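Local coordinates for uncharacterized protein MG027 (Mycoplasma genitalium, PDB 1Q8C) that is of unknown function but has an all-helical fold resembling NusB proteins, which is consistent with a role in RNA binding or transcription, at residues R18-F30 against L100-E112. Numbering follows the deposited sequence.
Sequences RIAVVEFIFSLLF and LLTTAVVLCALSE
Two core helices of the NusB-like fold, 14-28 and 100-116, pack together here. The axes of their segments 18-28 and 100-112 run at 124° between their directions and are 8.4 Å apart at the closest point. The backbones come nearest at Phe26 and Ala104, measured between CA atoms. The small Ala104 CB lies 3.7 Å from Val22 O and touches CG2 of Ile25 and CB of Phe26. Knobs-into-holes packing follows toward Cys108. Val22 is a knob among Leu101, Ala104, Val105 and Cys108. Its CG1 is anti to the backbone N (chi1 167°) and meets Val105 CG2 at 3.9 Å, while its CG2 meets Cys108 CB. Cys108 is the answering knob, among Arg18, Val21, Val22 and Ile25; its SG rests 3.9 Å from Val21 CG1. At the other end, the edge of the Phe26 ring comes to Leu100 O, with CD1 3.8 Å away. Leu29 CD2 and Leu107 CD1 meet tip to tip at 4.2 Å.

A buried salt bridge closes the Arg18 end. The arginine, extended from CG to NE, grips the carboxylate side-on: NE bonds Glu112 OE2 at 2.8 Å and NH2 bonds Glu112 OE1 at 2.9 Å. Both oxygens use syn lone pairs, and the two planes are only 14° apart. The paired bonds hold both groups nearly coplanar. Thr118 OG1 also bonds Glu112 OE1, which probably helps keep the buried carboxylate charged.

Helix 55-81 reaches this core through Phe71 on Leu107, Phe64 on Ser111 and Trp56 on Glu112. Helix 120-133 packs near the salt bridge, with Ile130 against Arg18 and Leu123 against Glu112.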
loop_
_atom_site.group_PDB
_atom_site.type_symbol
_atom_site.label_atom_id
_atom_site.label_comp_id
_atom_site.label_asym_id
_atom_site.label_seq_id
_atom_site.Cartn_x
_atom_site.Cartn_y
_atom_site.Cartn_z
ATOM N N ARG A 18 8.796 1.849 3.984
ATOM C CA ARG A 18 7.670 1.425 3.185
ATOM C C ARG A 18 7.434 -0.084 3.319
ATOM O O ARG A 18 6.305 -0.514 3.501
ATOM C CB ARG A 18 7.908 1.827 1.727
ATOM C CG ARG A 18 7.694 3.303 1.440
ATOM C CD ARG A 18 7.836 3.659 -0.032
ATOM N NE ARG A 18 7.751 5.103 -0.236
ATOM C CZ ARG A 18 8.788 5.936 -0.367
ATOM N NH1 ARG A 18 10.039 5.489 -0.381
ATOM N NH2 ARG A 18 8.555 7.243 -0.487
ATOM N N ILE A 19 8.487 -0.891 3.253
ATOM C CA ILE A 19 8.357 -2.355 3.408
ATOM C C ILE A 19 7.702 -2.707 4.751
ATOM O O ILE A 19 6.820 -3.560 4.817
ATOM C CB ILE A 19 9.731 -3.064 3.202
ATOM C CG1 ILE A 19 10.149 -2.996 1.719
ATOM C CG2 ILE A 19 9.673 -4.504 3.643
ATOM C CD1 ILE A 19 11.608 -3.408 1.408
ATOM N N ALA A 20 8.094 -2.004 5.815
ATOM C CA ALA A 20 7.499 -2.208 7.134
ATOM C C ALA A 20 5.981 -1.952 7.165
ATOM O O ALA A 20 5.248 -2.656 7.844
ATOM C CB ALA A 20 8.222 -1.347 8.194
ATOM N N VAL A 21 5.502 -0.962 6.427
ATOM C CA VAL A 21 4.073 -0.683 6.366
ATOM C C VAL A 21 3.368 -1.780 5.561
ATOM O O VAL A 21 2.337 -2.328 5.973
ATOM C CB VAL A 21 3.850 0.705 5.777
ATOM C CG1 VAL A 21 2.383 1.033 5.722
ATOM C CG2 VAL A 21 4.587 1.753 6.645
ATOM N N VAL A 22 3.949 -2.134 4.422
ATOM C CA VAL A 22 3.400 -3.186 3.575
ATOM C C VAL A 22 3.209 -4.502 4.342
ATOM O O VAL A 22 2.153 -5.144 4.275
ATOM C CB VAL A 22 4.316 -3.429 2.368
ATOM C CG1 VAL A 22 3.940 -4.734 1.653
ATOM C CG2 VAL A 22 4.228 -2.254 1.388
ATOM N N GLU A 23 4.234 -4.915 5.067
ATOM C CA GLU A 23 4.172 -6.169 5.810
ATOM C C GLU A 23 3.079 -6.085 6.870
ATOM O O GLU A 23 2.344 -7.037 7.082
ATOM C CB GLU A 23 5.522 -6.517 6.449
ATOM C CG GLU A 23 6.110 -7.860 6.035
ATOM C CD GLU A 23 5.079 -8.934 5.689
ATOM O OE1 GLU A 23 4.838 -9.824 6.548
ATOM O OE2 GLU A 23 4.524 -8.911 4.544
ATOM N N PHE A 24 2.967 -4.920 7.499
ATOM C CA PHE A 24 1.932 -4.679 8.505
ATOM C C PHE A 24 0.514 -4.821 7.915
ATOM O O PHE A 24 -0.317 -5.580 8.422
ATOM C CB PHE A 24 2.129 -3.283 9.089
ATOM C CG PHE A 24 1.075 -2.882 10.054
ATOM C CD1 PHE A 24 0.971 -3.489 11.287
ATOM C CD2 PHE A 24 0.184 -1.865 9.727
ATOM C CE1 PHE A 24 -0.039 -3.099 12.184
ATOM C CE2 PHE A 24 -0.795 -1.467 10.596
ATOM C CZ PHE A 24 -0.911 -2.092 11.832
ATOM N N ILE A 25 0.264 -4.079 6.837
ATOM C CA ILE A 25 -1.020 -4.072 6.157
ATOM C C ILE A 25 -1.329 -5.526 5.776
ATOM O O ILE A 25 -2.399 -6.033 6.089
ATOM C CB ILE A 25 -0.974 -3.169 4.896
ATOM C CG1 ILE A 25 -0.847 -1.688 5.271
ATOM C CG2 ILE A 25 -2.227 -3.379 4.071
ATOM C CD1 ILE A 25 -0.521 -0.776 4.100
ATOM N N PHE A 26 -0.357 -6.196 5.160
ATOM C CA PHE A 26 -0.479 -7.593 4.742
ATOM C C PHE A 26 -1.011 -8.500 5.842
ATOM O O PHE A 26 -1.869 -9.346 5.580
ATOM C CB PHE A 26 0.880 -8.162 4.294
ATOM C CG PHE A 26 0.820 -9.598 3.863
ATOM C CD1 PHE A 26 -0.052 -9.989 2.864
ATOM C CD2 PHE A 26 1.642 -10.560 4.448
ATOM C CE1 PHE A 26 -0.118 -11.315 2.446
ATOM C CE2 PHE A 26 1.591 -11.888 4.039
ATOM C CZ PHE A 26 0.707 -12.270 3.030
ATOM N N SER A 27 -0.465 -8.337 7.052
ATOM C CA SER A 27 -0.804 -9.182 8.193
ATOM C C SER A 27 -2.225 -8.946 8.660
ATOM O O SER A 27 -2.820 -9.826 9.283
ATOM C CB SER A 27 0.166 -8.950 9.361
ATOM O OG SER A 27 0.012 -7.645 9.930
ATOM N N LEU A 28 -2.754 -7.760 8.361
ATOM C CA LEU A 28 -4.109 -7.363 8.713
ATOM C C LEU A 28 -5.155 -7.816 7.699
ATOM O O LEU A 28 -6.324 -8.019 8.062
ATOM C CB LEU A 28 -4.217 -5.831 8.810
ATOM C CG LEU A 28 -3.564 -4.975 9.908
ATOM C CD1 LEU A 28 -3.731 -3.528 9.544
ATOM C CD2 LEU A 28 -4.198 -5.192 11.267
ATOM N N LEU A 29 -4.773 -7.972 6.429
ATOM C CA LEU A 29 -5.783 -8.281 5.411
ATOM C C LEU A 29 -6.442 -9.646 5.575
ATOM O O LEU A 29 -7.482 -9.887 4.991
ATOM C CB LEU A 29 -5.234 -8.101 3.993
ATOM C CG LEU A 29 -4.900 -6.643 3.673
ATOM C CD1 LEU A 29 -4.189 -6.566 2.324
ATOM C CD2 LEU A 29 -6.166 -5.755 3.695
ATOM N N PHE A 30 -5.856 -10.515 6.390
ATOM C CA PHE A 30 -6.407 -11.833 6.662
ATOM C C PHE A 30 -7.584 -11.796 7.643
ATOM O O PHE A 30 -8.345 -12.754 7.732
ATOM C CB PHE A 30 -5.309 -12.736 7.240
ATOM C CG PHE A 30 -4.157 -12.993 6.299
ATOM C CD1 PHE A 30 -4.195 -14.061 5.410
ATOM C CD2 PHE A 30 -3.036 -12.170 6.310
ATOM C CE1 PHE A 30 -3.140 -14.302 4.545
ATOM C CE2 PHE A 30 -1.979 -12.405 5.452
ATOM C CZ PHE A 30 -2.029 -13.473 4.569
ATOM N N LEU A 100 -2.937 -10.991 -2.125
ATOM C CA LEU A 100 -3.008 -10.134 -0.944
ATOM C C LEU A 100 -1.737 -9.355 -0.639
ATOM O O LEU A 100 -1.807 -8.282 -0.058
ATOM C CB LEU A 100 -3.419 -10.941 0.285
ATOM C CG LEU A 100 -4.936 -11.126 0.419
ATOM C CD1 LEU A 100 -5.268 -11.750 1.771
ATOM C CD2 LEU A 100 -5.674 -9.791 0.245
ATOM N N LEU A 101 -0.576 -9.896 -0.978
ATOM C CA LEU A 101 0.651 -9.130 -0.841
ATOM C C LEU A 101 0.637 -7.999 -1.848
ATOM O O LEU A 101 0.950 -6.879 -1.501
ATOM C CB LEU A 101 1.890 -10.006 -1.032
ATOM C CG LEU A 101 3.283 -9.365 -0.952
ATOM C CD1 LEU A 101 3.476 -8.565 0.325
ATOM C CD2 LEU A 101 4.318 -10.471 -1.023
ATOM N N THR A 102 0.250 -8.282 -3.086
ATOM C CA THR A 102 0.190 -7.243 -4.117
ATOM C C THR A 102 -0.852 -6.209 -3.749
ATOM O O THR A 102 -0.666 -5.025 -4.012
ATOM C CB THR A 102 -0.151 -7.810 -5.509
ATOM O OG1 THR A 102 -1.504 -8.292 -5.517
ATOM C CG2 THR A 102 0.719 -9.014 -5.856
ATOM N N THR A 103 -1.939 -6.652 -3.126
ATOM C CA THR A 103 -2.948 -5.728 -2.610
ATOM C C THR A 103 -2.334 -4.842 -1.510
ATOM O O THR A 103 -2.539 -3.647 -1.502
ATOM C CB THR A 103 -4.206 -6.480 -2.064
ATOM O OG1 THR A 103 -4.839 -7.236 -3.105
ATOM C CG2 THR A 103 -5.286 -5.499 -1.638
ATOM N N ALA A 104 -1.562 -5.432 -0.599
ATOM C CA ALA A 104 -0.984 -4.686 0.527
ATOM C C ALA A 104 -0.016 -3.621 0.021
ATOM O O ALA A 104 0.062 -2.523 0.571
ATOM C CB ALA A 104 -0.276 -5.650 1.499
ATOM N N VAL A 105 0.722 -3.970 -1.035
ATOM C CA VAL A 105 1.604 -3.029 -1.711
ATOM C C VAL A 105 0.802 -1.876 -2.345
ATOM O O VAL A 105 1.191 -0.718 -2.229
ATOM C CB VAL A 105 2.427 -3.705 -2.819
ATOM C CG1 VAL A 105 3.137 -2.638 -3.677
ATOM C CG2 VAL A 105 3.417 -4.698 -2.227
ATOM N N VAL A 106 -0.309 -2.187 -3.008
ATOM C CA VAL A 106 -1.130 -1.147 -3.632
ATOM C C VAL A 106 -1.804 -0.260 -2.554
ATOM O O VAL A 106 -1.852 0.946 -2.693
ATOM C CB VAL A 106 -2.210 -1.721 -4.574
ATOM C CG1 VAL A 106 -3.158 -0.606 -5.030
ATOM C CG2 VAL A 106 -1.573 -2.377 -5.808
ATOM N N LEU A 107 -2.330 -0.849 -1.495
ATOM C CA LEU A 107 -2.944 -0.042 -0.433
ATOM C C LEU A 107 -1.941 0.869 0.257
ATOM O O LEU A 107 -2.315 1.924 0.761
ATOM C CB LEU A 107 -3.606 -0.939 0.603
ATOM C CG LEU A 107 -4.870 -1.599 0.068
ATOM C CD1 LEU A 107 -5.236 -2.784 0.930
ATOM C CD2 LEU A 107 -5.991 -0.587 0.016
ATOM N N CYS A 108 -0.671 0.480 0.286
ATOM C CA CYS A 108 0.340 1.311 0.941
ATOM C C CYS A 108 0.573 2.566 0.115
ATOM O O CYS A 108 0.675 3.655 0.660
ATOM C CB CYS A 108 1.642 0.528 1.182
ATOM S SG CYS A 108 3.018 1.479 1.937
ATOM N N ALA A 109 0.628 2.398 -1.207
ATOM C CA ALA A 109 0.822 3.489 -2.160
ATOM C C ALA A 109 -0.313 4.521 -2.120
ATOM O O ALA A 109 -0.074 5.738 -2.196
ATOM C CB ALA A 109 0.954 2.913 -3.582
ATOM N N LEU A 110 -1.541 4.012 -2.051
ATOM C CA LEU A 110 -2.737 4.831 -1.875
ATOM C C LEU A 110 -2.690 5.568 -0.548
ATOM O O LEU A 110 -3.032 6.742 -0.467
ATOM C CB LEU A 110 -3.991 3.953 -1.876
ATOM C CG LEU A 110 -4.320 3.204 -3.170
ATOM C CD1 LEU A 110 -5.524 2.294 -3.030
ATOM C CD2 LEU A 110 -4.592 4.210 -4.234
ATOM N N SER A 111 -2.279 4.857 0.495
ATOM C CA SER A 111 -2.233 5.414 1.841
ATOM C C SER A 111 -1.190 6.499 1.905
ATOM O O SER A 111 -1.401 7.506 2.563
ATOM C CB SER A 111 -1.908 4.329 2.874
ATOM O OG SER A 111 -2.858 3.280 2.822
ATOM N N GLU A 112 -0.087 6.302 1.178
ATOM C CA GLU A 112 1.035 7.215 1.230
ATOM C C GLU A 112 0.762 8.460 0.418
ATOM O O GLU A 112 1.145 9.559 0.801
ATOM C CB GLU A 112 2.339 6.554 0.745
ATOM C CG GLU A 112 3.477 7.568 0.686
ATOM C CD GLU A 112 4.842 7.021 0.298
ATOM O OE1 GLU A 112 5.740 7.871 0.104
ATOM O OE2 GLU A 112 5.029 5.784 0.203
#